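Local coordinates for inactivation-no-after-potential D protein (Drosophila melanogaster, PDB 2QKT) that probably acts as a dynamic scaffold that gathers visual signalling proteins in fly photoreceptors through its PDZ domains, at residues A[27-32]-A[42-47]; A[46-51]-A[79-84]. One frame throughout, in Å; residues are numbered along the deposited sequence.

Interaction 1: A[27-32]-A[42-47]; sequences CTIADL and SKLQRG
The Arg46 side chain leaves with CG anti to its own carbonyl carbon (chi1 -62°) and runs extended from CG to NE, past Ala30 O, until its guanidinium meets Asp31, whose CG stands opposite its backbone N (chi1 -150°). Asp31 OD1 accepts two weak, bent bonds, from Arg46 NH2 at 3.1 Å and Arg46 NE at 3.2 Å, forming a salt bridge in which the two side chains run alongside each other in the same direction. The same oxygen takes Leu32 N at 2.8 Å, on its anti side but somewhat out of the carboxylate plane, and Lys76 of a second subunit. Leu32 CG sits over one guanidinium face, toward its rim. With an alanine at Asp31, the Arg46 guanidinium and Lys76 of the second subunit would probably lose their anionic mate, and Leu32 N this acceptor. Ala30 and Asp31 share Ser19 as their partner on strand 18-23, which makes a classic beta bulge in this PDZ domain, and a water donates to Ala30 O and accepts a weak bond from Arg46 NE. Further back, Gly47 N gives Ile29 O a nearly straight bond of 2.9 Å, at a phi of 102° that suits glycine. On the buried side Ile29 and Leu44 lie nearly perpendicular, Ile29 CD1 3.7 Å from Leu44 CD2, next to Leu20 and Phe4.

Interaction 2: A[46-51]-A[79-84]; sequences RGDIIT and MEVTRP
Thr51 OG1 is held by two waters, each 2.6 Å away: one also bonds Thr82 OG1, the other donates to Glu80 OE1. The hydroxyl stands between its own backbone N and carbonyl carbon (chi1 56°), which places it near Glu80 O, where a further weak bond is possible but not settled. That carbonyl is in any case taken by Thr51 N at 2.8 Å. The turn of the same side chain sets Thr51 CG2 against Thr82 OG1, the two threonine side chains roughly perpendicular. Two residues back along strand 49-53, Ile49 and Thr82 form an antiparallel hydrogen-bonded pair: Ile49 N reaches Thr82 O at 2.8 Å and Thr82 N returns to Ile49 O at 2.9 Å. Between this pair and Thr51, Ile50 and Val81 make a non-hydrogen-bonded pair, their side chains turned to the other face from Ile49 and Thr82. There Ile50 CD1 meets Met79 SD at 3.9 Å, and Val81 CG1 packs on Asp48 CB at 3.6 Å; Leu20 and Phe4 add to this buried side. At the other end, Asp48 OD2 receives a weak bond from Arg83 NH1 at 3.1 Å, the carboxylate and guanidinium planes 39° apart. This salt bridge is shared, since Gln45 N also donates to Asp48 OD2 and Arg83 NH1 reaches weakly to Lys43 O. The aspartate thereby links the approach to strand 49-53 with the end of strand 76-83. With strand 2-9 on the far side of strand 76-83, this antiparallel pairing belongs to the partly opened beta-barrel of the PDZ fold.

After strands 2-9 and 18-23 the chain runs through strand 26-32 and helix 38-43, and the turn after the helix comes back on strand 26-32; nine residues separate the segments of interaction 1. Arg46 and Gly47, which belong to both contacts, lead directly into strand 49-53. The chain then makes a longer excursion, through strand 56-57 and past Cys66, the disulfide partner of Cys27, before strand 76-83 comes back and interaction 2 closes the second loop. The loops thus follow one another and overlap at 46-47 without nesting. Strand 49-53 lies between strands 26-32 and 76-83, and probable backbone bonds Ile29 N–Asp48 O and Cys27 O–Ile50 N join strand 26-32 to the start of strand 49-53.

Interaction 1: A[27-32]-A[42-47]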
loop_
_atom_site.group_PDB
_atom_site.type_symbol
_atom_site.label_atom_id
_atom_site.label_comp_id
_atom_site.label_asym_id
_atom_site.label_seq_id
_atom_site.Cartn_x
_atom_site.Cartn_y
_atom_site.Cartn_z
ATOM N N CYS A 27 10.352 -1.475 8.184
ATOM C CA CYS A 27 9.673 -2.235 7.139
ATOM C C CYS A 27 9.835 -3.728 7.389
ATOM O O CYS A 27 10.945 -4.260 7.347
ATOM C CB CYS A 27 10.256 -1.887 5.771
ATOM S SG CYS A 27 10.102 -0.117 5.328
ATOM N N THR A 28 8.722 -4.400 7.650
ATOM C CA THR A 28 8.729 -5.834 7.905
ATOM C C THR A 28 8.936 -6.589 6.598
ATOM O O THR A 28 8.456 -6.156 5.540
ATOM C CB THR A 28 7.374 -6.306 8.483
ATOM O OG1 THR A 28 7.127 -5.656 9.732
ATOM C CG2 THR A 28 7.381 -7.820 8.685
ATOM N N ILE A 29 9.653 -7.709 6.663
ATOM C CA ILE A 29 9.839 -8.543 5.479
ATOM C C ILE A 29 8.668 -9.520 5.541
ATOM O O ILE A 29 8.670 -10.464 6.333
ATOM C CB ILE A 29 11.181 -9.300 5.515
ATOM C CG1 ILE A 29 12.330 -8.308 5.358
ATOM C CG2 ILE A 29 11.231 -10.347 4.402
ATOM C CD1 ILE A 29 13.713 -8.942 5.436
ATOM N N ALA A 30 7.650 -9.249 4.731
ATOM C CA ALA A 30 6.426 -10.054 4.695
ATOM C C ALA A 30 6.580 -11.363 3.927
ATOM O O ALA A 30 5.996 -12.387 4.288
ATOM C CB ALA A 30 5.285 -9.223 4.097
ATOM N N ASP A 31 7.361 -11.327 2.853
ATOM C CA ASP A 31 7.608 -12.518 2.038
ATOM C C ASP A 31 8.988 -12.344 1.404
ATOM O O ASP A 31 9.547 -11.243 1.417
ATOM C CB ASP A 31 6.550 -12.658 0.931
ATOM C CG ASP A 31 6.292 -14.118 0.541
ATOM O OD1 ASP A 31 7.166 -14.988 0.794
ATOM O OD2 ASP A 31 5.219 -14.404 -0.036
ATOM N N LEU A 32 9.522 -13.421 0.841
ATOM C CA LEU A 32 10.839 -13.389 0.217
ATOM C C LEU A 32 11.029 -14.529 -0.771
ATOM O O LEU A 32 10.394 -15.582 -0.661
ATOM C CB LEU A 32 11.930 -13.473 1.302
ATOM C CG LEU A 32 11.984 -14.825 2.039
ATOM C CD1 LEU A 32 12.925 -15.816 1.316
ATOM C CD2 LEU A 32 12.477 -14.618 3.459
ATOM N N SER A 42 20.994 -16.457 3.994
ATOM C CA SER A 42 21.750 -16.707 5.216
ATOM C C SER A 42 21.326 -15.968 6.457
ATOM O O SER A 42 21.518 -16.478 7.565
ATOM C CB SER A 42 23.231 -16.400 5.015
ATOM O OG SER A 42 23.907 -17.472 4.404
ATOM N N LYS A 43 20.764 -14.777 6.310
ATOM C CA LYS A 43 20.435 -14.057 7.523
ATOM C C LYS A 43 19.016 -13.520 7.671
ATOM O O LYS A 43 18.630 -13.122 8.774
ATOM C CB LYS A 43 21.422 -12.893 7.695
ATOM C CG LYS A 43 22.889 -13.173 7.375
ATOM C CD LYS A 43 23.750 -11.993 7.796
ATOM C CE LYS A 43 25.110 -12.021 7.141
ATOM N NZ LYS A 43 24.944 -11.986 5.656
ATOM N N LEU A 44 18.237 -13.500 6.595
ATOM C CA LEU A 44 16.885 -12.959 6.687
ATOM C C LEU A 44 15.738 -13.956 6.663
ATOM O O LEU A 44 15.782 -14.983 5.976
ATOM C CB LEU A 44 16.659 -11.919 5.592
ATOM C CG LEU A 44 17.476 -10.631 5.726
ATOM C CD1 LEU A 44 17.361 -9.813 4.436
ATOM C CD2 LEU A 44 16.989 -9.834 6.936
ATOM N N GLN A 45 14.698 -13.614 7.417
ATOM C CA GLN A 45 13.487 -14.412 7.531
ATOM C C GLN A 45 12.258 -13.518 7.579
ATOM O O GLN A 45 12.350 -12.334 7.914
ATOM C CB GLN A 45 13.528 -15.251 8.807
ATOM C CG GLN A 45 14.481 -16.421 8.758
ATOM C CD GLN A 45 14.585 -17.125 10.095
ATOM O OE1 GLN A 45 13.719 -16.983 10.956
ATOM N NE2 GLN A 45 15.636 -17.915 10.261
ATOM N N ARG A 46 11.110 -14.095 7.240
ATOM C CA ARG A 46 9.855 -13.363 7.277
ATOM C C ARG A 46 9.670 -12.900 8.715
ATOM O O ARG A 46 9.963 -13.643 9.660
ATOM C CB ARG A 46 8.688 -14.273 6.875
ATOM C CG ARG A 46 8.786 -14.820 5.460
ATOM C CD ARG A 46 7.558 -15.658 5.108
ATOM N NE ARG A 46 7.618 -16.165 3.741
ATOM C CZ ARG A 46 8.512 -17.047 3.305
ATOM N NH1 ARG A 46 9.428 -17.545 4.133
ATOM N NH2 ARG A 46 8.488 -17.441 2.041
ATOM N N GLY A 47 9.211 -11.668 8.885
ATOM C CA GLY A 47 9.009 -11.156 10.227
ATOM C C GLY A 47 10.125 -10.225 10.659
ATOM O O GLY A 47 9.937 -9.425 11.577
HETATM O O HOH W 1 4.724 -14.828 3.442
HETATM O O HOH W 2 9.920 -18.878 -0.587
#

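Interaction 2: A[46-51]-A[79-84]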
loop_
_atom_site.group_PDB
_atom_site.type_symbol
_atom_site.label_atom_id
_atom_site.label_comp_id
_atom_site.label_asym_id
_atom_site.label_seq_id
_atom_site.Cartn_x
_atom_site.Cartn_y
_atom_site.Cartn_z
ATOM N N ARG A 46 11.110 -14.095 7.240
ATOM C CA ARG A 46 9.855 -13.363 7.277
ATOM C C ARG A 46 9.670 -12.900 8.715
ATOM O O ARG A 46 9.963 -13.643 9.660
ATOM C CB ARG A 46 8.688 -14.273 6.875
ATOM C CG ARG A 46 8.786 -14.820 5.460
ATOM C CD ARG A 46 7.558 -15.658 5.108
ATOM N NE ARG A 46 7.618 -16.165 3.741
ATOM C CZ ARG A 46 8.512 -17.047 3.305
ATOM N NH1 ARG A 46 9.428 -17.545 4.133
ATOM N NH2 ARG A 46 8.488 -17.441 2.041
ATOM N N GLY A 47 9.211 -11.668 8.885
ATOM C CA GLY A 47 9.009 -11.156 10.227
ATOM C C GLY A 47 10.125 -10.225 10.659
ATOM O O GLY A 47 9.937 -9.425 11.577
ATOM N N ASP A 48 11.289 -10.331 10.022
ATOM C CA ASP A 48 12.399 -9.442 10.357
ATOM C C ASP A 48 12.007 -8.026 9.954
ATOM O O ASP A 48 11.256 -7.831 8.995
ATOM C CB ASP A 48 13.689 -9.844 9.624
ATOM C CG ASP A 48 14.257 -11.162 10.121
ATOM O OD1 ASP A 48 13.837 -11.612 11.203
ATOM O OD2 ASP A 48 15.137 -11.730 9.448
ATOM N N ILE A 49 12.508 -7.044 10.697
ATOM C CA ILE A 49 12.190 -5.650 10.427
ATOM C C ILE A 49 13.440 -4.884 10.020
ATOM O O ILE A 49 14.419 -4.844 10.765
ATOM C CB ILE A 49 11.616 -4.965 11.681
ATOM C CG1 ILE A 49 10.482 -5.813 12.270
ATOM C CG2 ILE A 49 11.123 -3.564 11.316
ATOM C CD1 ILE A 49 9.970 -5.301 13.611
ATOM N N ILE A 50 13.406 -4.294 8.836
ATOM C CA ILE A 50 14.521 -3.494 8.353
ATOM C C ILE A 50 14.307 -2.126 8.996
ATOM O O ILE A 50 13.305 -1.465 8.716
ATOM C CB ILE A 50 14.475 -3.335 6.829
ATOM C CG1 ILE A 50 14.584 -4.703 6.159
ATOM C CG2 ILE A 50 15.604 -2.418 6.377
ATOM C CD1 ILE A 50 14.477 -4.653 4.657
ATOM N N THR A 51 15.233 -1.707 9.856
ATOM C CA THR A 51 15.107 -0.423 10.548
ATOM C C THR A 51 15.895 0.716 9.917
ATOM O O THR A 51 15.628 1.885 10.180
ATOM C CB THR A 51 15.542 -0.552 12.008
ATOM O OG1 THR A 51 16.884 -1.057 12.055
ATOM C CG2 THR A 51 14.620 -1.502 12.752
ATOM N N MET A 79 21.763 -2.961 5.286
ATOM C CA MET A 79 20.551 -2.929 6.095
ATOM C C MET A 79 20.811 -3.220 7.564
ATOM O O MET A 79 21.681 -4.029 7.900
ATOM C CB MET A 79 19.556 -3.994 5.630
ATOM C CG MET A 79 19.149 -3.974 4.174
ATOM S SD MET A 79 18.153 -5.458 3.821
ATOM C CE MET A 79 19.187 -6.256 2.620
ATOM N N GLU A 80 20.050 -2.562 8.431
ATOM C CA GLU A 80 20.112 -2.830 9.858
ATOM C C GLU A 80 18.769 -3.513 10.129
ATOM O O GLU A 80 17.710 -3.019 9.718
ATOM C CB GLU A 80 20.296 -1.531 10.658
ATOM C CG GLU A 80 21.773 -1.100 10.680
ATOM C CD GLU A 80 22.017 0.192 11.421
ATOM O OE1 GLU A 80 21.229 0.528 12.329
ATOM O OE2 GLU A 80 23.025 0.861 11.122
ATOM N N VAL A 81 18.819 -4.659 10.799
ATOM C CA VAL A 81 17.624 -5.453 11.042
ATOM C C VAL A 81 17.361 -5.853 12.489
ATOM O O VAL A 81 18.288 -6.097 13.260
ATOM C CB VAL A 81 17.692 -6.746 10.177
ATOM C CG1 VAL A 81 16.430 -7.586 10.353
ATOM C CG2 VAL A 81 17.895 -6.371 8.708
ATOM N N THR A 82 16.081 -5.902 12.847
ATOM C CA THR A 82 15.653 -6.322 14.170
ATOM C C THR A 82 14.773 -7.550 13.995
ATOM O O THR A 82 13.879 -7.569 13.139
ATOM C CB THR A 82 14.842 -5.235 14.901
ATOM O OG1 THR A 82 15.714 -4.168 15.299
ATOM C CG2 THR A 82 14.149 -5.820 16.123
ATOM N N ARG A 83 15.034 -8.571 14.804
ATOM C CA ARG A 83 14.278 -9.809 14.753
ATOM C C ARG A 83 13.570 -10.153 16.062
ATOM O O ARG A 83 14.211 -10.414 17.072
ATOM C CB ARG A 83 15.202 -10.970 14.377
ATOM C CG ARG A 83 14.483 -12.305 14.327
ATOM C CD ARG A 83 14.869 -13.082 13.073
ATOM N NE ARG A 83 16.109 -13.830 13.190
ATOM C CZ ARG A 83 16.778 -14.327 12.153
ATOM N NH1 ARG A 83 16.331 -14.144 10.914
ATOM N NH2 ARG A 83 17.870 -15.041 12.362
ATOM N N PRO A 84 12.230 -10.129 16.064
ATOM C CA PRO A 84 11.419 -10.451 17.244
ATOM C C PRO A 84 11.622 -11.923 17.635
ATOM O O PRO A 84 12.203 -12.689 16.871
ATOM C CB PRO A 84 10.001 -10.146 16.763
ATOM C CG PRO A 84 10.258 -9.027 15.736
ATOM C CD PRO A 84 11.352 -9.708 14.963
HETATM O O HOH W 3 17.636 -2.896 13.710
HETATM O O HOH W 4 18.501 0.844 12.920
#